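Long-range contacts in ferric-chelate reductase (NAD(P)H) (Archaeoglobus fulgidus, PDB 1I0R), which reduces chelated ferric iron to the ferrous form with electrons from NADH or NADPH, working as a flavin-binding homodimer: residues Val16-Asn21 / Thr100-Val105; Gly22-Gln27 / Glu88-Val93; Gly63-Glu68 / Val110-Ala115. One frame throughout, in Å; residues are numbered along the deposited sequence.

Contact 1 (Val16-Asn21 / Thr100-Val105); sequences VTSESN and TGVPLV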
# COMPACT_ATOMS: atom_id res chain seq x y z
N VAL B 16 -3.93 4.08 13.13
CA VAL B 16 -4.35 5.35 12.52
C VAL B 16 -5.16 6.07 13.61
O VAL B 16 -6.11 5.49 14.17
CB VAL B 16 -5.22 5.14 11.25
CG1 VAL B 16 -5.71 6.49 10.71
CG2 VAL B 16 -4.36 4.44 10.16
N THR B 17 -4.79 7.32 13.91
CA THR B 17 -5.45 8.06 14.98
C THR B 17 -6.08 9.38 14.56
O THR B 17 -5.73 9.96 13.53
CB THR B 17 -4.44 8.36 16.11
OG1 THR B 17 -3.31 9.05 15.57
CG2 THR B 17 -3.97 7.08 16.79
N SER B 18 -7.03 9.86 15.36
CA SER B 18 -7.65 11.14 15.08
C SER B 18 -8.31 11.58 16.37
O SER B 18 -8.17 10.91 17.38
CB SER B 18 -8.70 11.02 13.97
OG SER B 18 -9.06 12.30 13.50
N GLU B 19 -8.99 12.71 16.34
CA GLU B 19 -9.67 13.21 17.54
C GLU B 19 -10.88 13.98 17.10
O GLU B 19 -10.80 14.79 16.17
CB GLU B 19 -8.72 14.12 18.34
CG GLU B 19 -9.38 14.94 19.46
CD GLU B 19 -10.28 16.06 18.92
OE1 GLU B 19 -10.01 16.55 17.79
OE2 GLU B 19 -11.23 16.45 19.63
N SER B 20 -12.00 13.74 17.76
CA SER B 20 -13.21 14.45 17.40
C SER B 20 -14.03 14.72 18.65
O SER B 20 -14.19 13.84 19.48
CB SER B 20 -14.02 13.63 16.40
OG SER B 20 -15.03 14.42 15.81
N ASN B 21 -14.54 15.94 18.77
CA ASN B 21 -15.38 16.27 19.93
C ASN B 21 -14.64 15.96 21.23
O ASN B 21 -15.20 15.35 22.15
CB ASN B 21 -16.67 15.46 19.86
CG ASN B 21 -17.47 15.74 18.61
OD1 ASN B 21 -18.17 14.87 18.08
ND2 ASN B 21 -17.39 16.98 18.13
N THR B 100 -1.90 19.54 14.81
CA THR B 100 -3.22 19.33 14.21
C THR B 100 -4.26 18.88 15.22
O THR B 100 -5.45 18.84 14.91
CB THR B 100 -3.20 18.24 13.13
OG1 THR B 100 -3.00 16.97 13.77
CG2 THR B 100 -2.13 18.49 12.11
N GLY B 101 -3.81 18.51 16.42
CA GLY B 101 -4.74 18.07 17.45
C GLY B 101 -4.88 16.56 17.57
O GLY B 101 -5.52 16.06 18.49
N VAL B 102 -4.29 15.82 16.64
CA VAL B 102 -4.42 14.37 16.75
C VAL B 102 -3.43 13.74 17.72
O VAL B 102 -2.33 14.25 17.92
CB VAL B 102 -4.27 13.67 15.38
CG1 VAL B 102 -5.18 14.32 14.35
CG2 VAL B 102 -2.83 13.72 14.93
N PRO B 103 -3.81 12.62 18.36
CA PRO B 103 -2.90 11.97 19.28
C PRO B 103 -1.93 11.12 18.45
O PRO B 103 -2.37 10.29 17.65
CB PRO B 103 -3.83 11.11 20.14
CG PRO B 103 -4.91 10.74 19.21
CD PRO B 103 -5.15 12.02 18.41
N LEU B 104 -0.63 11.33 18.61
CA LEU B 104 0.37 10.55 17.88
C LEU B 104 0.90 9.50 18.83
O LEU B 104 1.64 9.82 19.78
CB LEU B 104 1.51 11.45 17.40
CG LEU B 104 1.01 12.58 16.50
CD1 LEU B 104 2.04 13.72 16.44
CD2 LEU B 104 0.71 11.99 15.10
N VAL B 105 0.53 8.23 18.59
CA VAL B 105 0.98 7.14 19.45
C VAL B 105 2.43 6.77 19.15
O VAL B 105 2.77 6.36 18.03
CB VAL B 105 0.09 5.89 19.29
CG1 VAL B 105 0.63 4.74 20.13
CG2 VAL B 105 -1.33 6.20 19.71
O HOH W 1 -0.55 7.92 15.90

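Contact 2 (Gly22-Gln27 / Glu88-Val93); sequences GRKCGQ and EKFDGV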
# COMPACT_ATOMS: atom_id res chain seq x y z
N GLY B 22 -13.38 16.37 21.30
CA GLY B 22 -12.59 16.14 22.50
C GLY B 22 -12.42 14.68 22.87
O GLY B 22 -12.21 14.35 24.04
N ARG B 23 -12.51 13.79 21.88
CA ARG B 23 -12.35 12.37 22.13
C ARG B 23 -11.33 11.76 21.17
O ARG B 23 -11.50 11.85 19.95
CB ARG B 23 -13.68 11.65 21.95
CG ARG B 23 -13.61 10.15 22.15
CD ARG B 23 -14.98 9.51 22.16
NE ARG B 23 -15.83 10.00 23.25
CZ ARG B 23 -16.52 11.14 23.24
NH1 ARG B 23 -16.49 11.94 22.17
NH2 ARG B 23 -17.25 11.48 24.29
N LYS B 24 -10.29 11.16 21.73
CA LYS B 24 -9.23 10.52 20.94
C LYS B 24 -9.78 9.23 20.35
O LYS B 24 -10.56 8.52 21.00
CB LYS B 24 -8.02 10.18 21.82
CG LYS B 24 -7.32 11.40 22.44
CD LYS B 24 -6.04 11.02 23.21
CE LYS B 24 -6.31 10.12 24.42
NZ LYS B 24 -7.15 10.76 25.46
N CYS B 25 -9.38 8.92 19.11
CA CYS B 25 -9.81 7.69 18.44
C CYS B 25 -8.61 7.04 17.77
O CYS B 25 -7.62 7.71 17.46
CB CYS B 25 -10.84 7.98 17.35
SG CYS B 25 -12.44 8.64 17.88
N GLY B 26 -8.67 5.74 17.58
CA GLY B 26 -7.56 5.06 16.92
C GLY B 26 -7.99 3.67 16.50
O GLY B 26 -8.83 3.06 17.15
N GLN B 27 -7.42 3.17 15.41
CA GLN B 27 -7.75 1.83 14.95
C GLN B 27 -6.53 1.24 14.24
O GLN B 27 -5.67 1.97 13.76
CB GLN B 27 -8.91 1.84 13.95
CG GLN B 27 -8.55 2.45 12.61
CD GLN B 27 -9.55 2.14 11.50
OE1 GLN B 27 -10.56 2.83 11.34
NE2 GLN B 27 -9.26 1.09 10.72
N GLU B 88 -10.21 2.81 27.65
CA GLU B 88 -9.74 1.45 27.46
C GLU B 88 -8.63 1.42 26.42
O GLU B 88 -7.65 0.69 26.57
CB GLU B 88 -10.89 0.53 27.02
CG GLU B 88 -11.98 0.35 28.06
CD GLU B 88 -13.16 -0.49 27.55
OE1 GLU B 88 -13.81 -0.07 26.57
OE2 GLU B 88 -13.42 -1.56 28.13
N LYS B 89 -8.78 2.23 25.38
CA LYS B 89 -7.80 2.28 24.30
C LYS B 89 -6.49 3.00 24.61
O LYS B 89 -5.42 2.47 24.34
CB LYS B 89 -8.41 2.91 23.04
CG LYS B 89 -9.17 1.93 22.16
CD LYS B 89 -9.62 2.59 20.88
CE LYS B 89 -10.31 1.60 19.97
NZ LYS B 89 -10.87 2.27 18.77
N PHE B 90 -6.57 4.20 25.17
CA PHE B 90 -5.36 4.95 25.45
C PHE B 90 -4.77 4.89 26.86
O PHE B 90 -3.64 5.35 27.06
CB PHE B 90 -5.54 6.42 25.04
CG PHE B 90 -5.82 6.60 23.57
CD1 PHE B 90 -7.11 6.45 23.07
CD2 PHE B 90 -4.79 6.92 22.68
CE1 PHE B 90 -7.38 6.61 21.71
CE2 PHE B 90 -5.05 7.08 21.31
CZ PHE B 90 -6.34 6.92 20.83
N ASP B 91 -5.49 4.33 27.82
CA ASP B 91 -4.97 4.26 29.19
C ASP B 91 -3.65 3.51 29.26
O ASP B 91 -3.57 2.33 28.92
CB ASP B 91 -6.00 3.61 30.13
CG ASP B 91 -5.48 3.46 31.57
OD1 ASP B 91 -4.92 4.43 32.11
OD2 ASP B 91 -5.66 2.37 32.16
N GLY B 92 -2.60 4.21 29.68
CA GLY B 92 -1.31 3.57 29.79
C GLY B 92 -0.50 3.52 28.50
O GLY B 92 0.55 2.88 28.45
N VAL B 93 -0.97 4.19 27.46
CA VAL B 93 -0.24 4.20 26.19
C VAL B 93 0.56 5.49 26.05
O VAL B 93 0.08 6.58 26.37
CB VAL B 93 -1.21 4.09 25.00
CG1 VAL B 93 -0.43 4.21 23.68
CG2 VAL B 93 -1.95 2.75 25.05
O HOH W 2 -11.32 4.73 18.59

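Contact 3 (Gly63-Glu68 / Val110-Ala115); sequences GVSVLE and VAVIEA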
# COMPACT_ATOMS: atom_id res chain seq x y z
N GLY B 63 -3.30 10.75 12.27
CA GLY B 63 -1.93 10.39 12.59
C GLY B 63 -1.71 8.94 12.20
O GLY B 63 -2.67 8.17 12.16
N VAL B 64 -0.47 8.58 11.92
CA VAL B 64 -0.14 7.20 11.57
C VAL B 64 1.07 6.76 12.40
O VAL B 64 2.10 7.45 12.40
CB VAL B 64 0.25 7.04 10.06
CG1 VAL B 64 0.71 5.60 9.78
CG2 VAL B 64 -0.93 7.38 9.17
N SER B 65 0.94 5.65 13.11
CA SER B 65 2.06 5.08 13.86
C SER B 65 2.48 3.80 13.11
O SER B 65 1.65 2.91 12.90
CB SER B 65 1.63 4.68 15.27
OG SER B 65 1.17 5.81 15.98
N VAL B 66 3.74 3.70 12.69
CA VAL B 66 4.20 2.49 11.99
C VAL B 66 4.68 1.52 13.05
O VAL B 66 5.70 1.76 13.72
CB VAL B 66 5.34 2.83 10.99
CG1 VAL B 66 5.73 1.57 10.19
CG2 VAL B 66 4.87 3.92 10.04
N LEU B 67 3.96 0.41 13.22
CA LEU B 67 4.31 -0.55 14.27
C LEU B 67 5.59 -1.34 14.07
O LEU B 67 5.92 -1.74 12.96
CB LEU B 67 3.15 -1.51 14.51
CG LEU B 67 1.84 -0.84 14.93
CD1 LEU B 67 0.67 -1.83 14.88
CD2 LEU B 67 2.03 -0.25 16.33
N GLU B 68 6.32 -1.56 15.17
CA GLU B 68 7.56 -2.32 15.11
C GLU B 68 7.27 -3.82 15.08
O GLU B 68 6.21 -4.29 15.53
CB GLU B 68 8.47 -1.98 16.31
CG GLU B 68 7.94 -2.47 17.66
CD GLU B 68 8.89 -2.14 18.82
OE1 GLU B 68 10.11 -2.28 18.63
OE2 GLU B 68 8.42 -1.76 19.91
N VAL B 110 7.95 2.68 15.08
CA VAL B 110 9.25 2.92 14.49
C VAL B 110 9.26 4.36 13.97
O VAL B 110 10.30 5.02 13.93
CB VAL B 110 9.51 1.92 13.32
CG1 VAL B 110 10.86 2.22 12.65
CG2 VAL B 110 9.48 0.48 13.85
N ALA B 111 8.07 4.86 13.61
CA ALA B 111 7.92 6.22 13.12
C ALA B 111 6.47 6.69 13.28
O ALA B 111 5.56 5.87 13.43
CB ALA B 111 8.30 6.31 11.63
N VAL B 112 6.27 8.00 13.27
CA VAL B 112 4.94 8.60 13.34
C VAL B 112 4.84 9.68 12.29
O VAL B 112 5.83 10.36 11.98
CB VAL B 112 4.60 9.20 14.74
CG1 VAL B 112 4.40 8.07 15.74
CG2 VAL B 112 5.70 10.15 15.21
N ILE B 113 3.65 9.82 11.71
CA ILE B 113 3.39 10.81 10.68
C ILE B 113 2.11 11.52 11.04
O ILE B 113 1.16 10.89 11.52
CB ILE B 113 3.21 10.10 9.31
CG1 ILE B 113 4.48 9.33 8.97
CG2 ILE B 113 2.82 11.09 8.24
CD1 ILE B 113 4.30 8.35 7.80
N GLU B 114 2.08 12.83 10.82
CA GLU B 114 0.89 13.63 11.10
C GLU B 114 0.47 14.23 9.76
O GLU B 114 1.32 14.69 8.98
CB GLU B 114 1.25 14.73 12.11
CG GLU B 114 0.13 15.65 12.49
CD GLU B 114 0.54 16.63 13.59
OE1 GLU B 114 1.76 16.87 13.76
OE2 GLU B 114 -0.36 17.16 14.26
N ALA B 115 -0.84 14.21 9.47
CA ALA B 115 -1.33 14.74 8.19
C ALA B 115 -2.65 15.50 8.26
O ALA B 115 -3.47 15.23 9.14
CB ALA B 115 -1.47 13.56 7.17

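Contact 1 (Val16-Asn21 / Thr100-Val105)
Thr17 faces Pro103 and Ser18 faces Val102 where the short strand 103-105 runs nearly antiparallel to strand 14-20, the local axes making 157° at a closest approach of 6.6 Å, too far apart for the pair to be joined as sheet neighbours. A side chain makes the polar link instead. Thr17 carries OG1 between its backbone N and carbonyl carbon (chi1 55°), a position from which the hydroxyl gives a 2.6 Å hydrogen bond to Pro103 O, nearly along the C=O axis. The same OG1 accepts from a water at 3.0 Å, and that water in turn receives the N-H of Val105, so the hydroxyl holds one backbone group directly and a second through the water. The other branch, CG2, meets Val105 CG2 at 4.0 Å. Further along, the proline ring lies against the backbone of strand 14-20, with Pro103 CD 3.4 Å from Ser18 O, while Glu19 CB rests 3.7 Å from Gly101 O. Ser18 OG turns from the contact to Ala61 O and Ser59 OG. Segment 100-105 thus packs against three strands of the barrel: besides strand 14-20, Pro103 touches Lys24 of strand 23-37 and Val102 touches Ala61 of strand 61-67, and helix 51-59 meets the Ser18 side chain.

Contact 2 (Gly22-Gln27 / Glu88-Val93)
Lys24, on strand 23-37, and Phe90, in the last turn of helix 86-90, form the apolar half of this contact. The lysine begins over the aromatic ring: its CB sits above one face, offset toward the rim, in a CH-pi contact 3.9 Å from the ring centroid and 24° off the normal. CG and CD carry the chain onward, a bend at chi3 (-63°) brings CE back to 3.7 Å from Phe90 CG, near Phe90 CB, and a second bend at chi4 turns NZ off. The lysine thus touches the ring at two points, CB near CE1 and CZ and CE near CG, with CG and CD arching between them. At the tip, NZ leaves the ring for a salt bridge with Glu86, at the start of the same short helix. Phe90 in turn directs its CZ at the strand backbone, 3.7 Å from Cys25 O, which lies near the ring plane at the edge.

The polar half belongs to Lys89, an FMN-binding residue. Extended beyond CG, it brings NZ to Gly26 O in a 2.7 Å hydrogen bond, with a C=O...N angle of 167°. A water accepts from Gly26 N at 3.0 Å and lies beside Lys89 NZ, at a distance short enough to be doubtful. This bond lies next to Gln27, another FMN-binding residue, and Lys89 also touches Ser84 of the flavin site. Helix 86-90 thereby leans on the side of strand 23-37 that carries Lys24, with Phe90 reaching Val105 of strand 103-105, while Cys25 points away to helix 51-59.

Contact 3 (Gly63-Glu68 / Val110-Ala115)
With CG1 anti to the backbone N (chi1 177°), Val110 has its CG2 beside that N, against Glu68, 3.6 Å from Glu68 CB; Ser65 has OG beside its own backbone N (chi1 -61°), where it meets Val112 CG1 at 3.9 Å. That hydroxyl is bonded to Val105 O, and the carboxylate of Glu68 leads away to His108 ND1.

The two strands run antiparallel, 167° between directions. Val64 and Ile113 form a hydrogen-bonded pair, with Val64 N to Ile113 O and Ile113 N to Val64 O both at 2.9 Å and both donors in the carbonyl planes. Gly63 with Glu114 and Ser65 with Val112 are the flanking non-hydrogen-bonded pairs; CA-H...O contacts accompany them, Val112 CA standing 3.2 Å from Val64 O. Beyond Ser65, Val66 N bonds to Ala111 O, its donor tilted from the carbonyl plane, and Val66 O takes the N-H of Val110 at 2.8 Å, where the second strand turns a corner.

Val64, Val66, Ala111 and Ile113 share one face. Val64 and Ile113 meet through their CB atoms at 4.3 Å, while Phe6 of the second subunit packs on Ile113 and Lys8 of that subunit on Val66, which brings this face to the dimer interface. The ladder joins strands 61-67 and 109-122 in the six-stranded antiparallel barrel of the flavin reductase family.

From the N terminus the chain passes through strand 14-20 straight into strand 23-37, so the first segments of contacts 1 and 2 are adjoining arms of one hairpin and touch through its backbone. Contact 2 closes its loop when helix 86-90 returns to the second arm; contact 1 closes a longer one at strand 103-105, and contact 2 is nested within it. Contact 3 starts inside both loops, at strand 61-67, and ends beyond them in strand 109-122, crossing each. Contacts 1 and 3 meet through Thr100 with Glu114, whereas contacts 2 and 3 do not touch. Contacts 1 and 2 fix the excursion between strands 61-67 and 109-122 to the hairpin, and contact 3 pairs the strands at its ends.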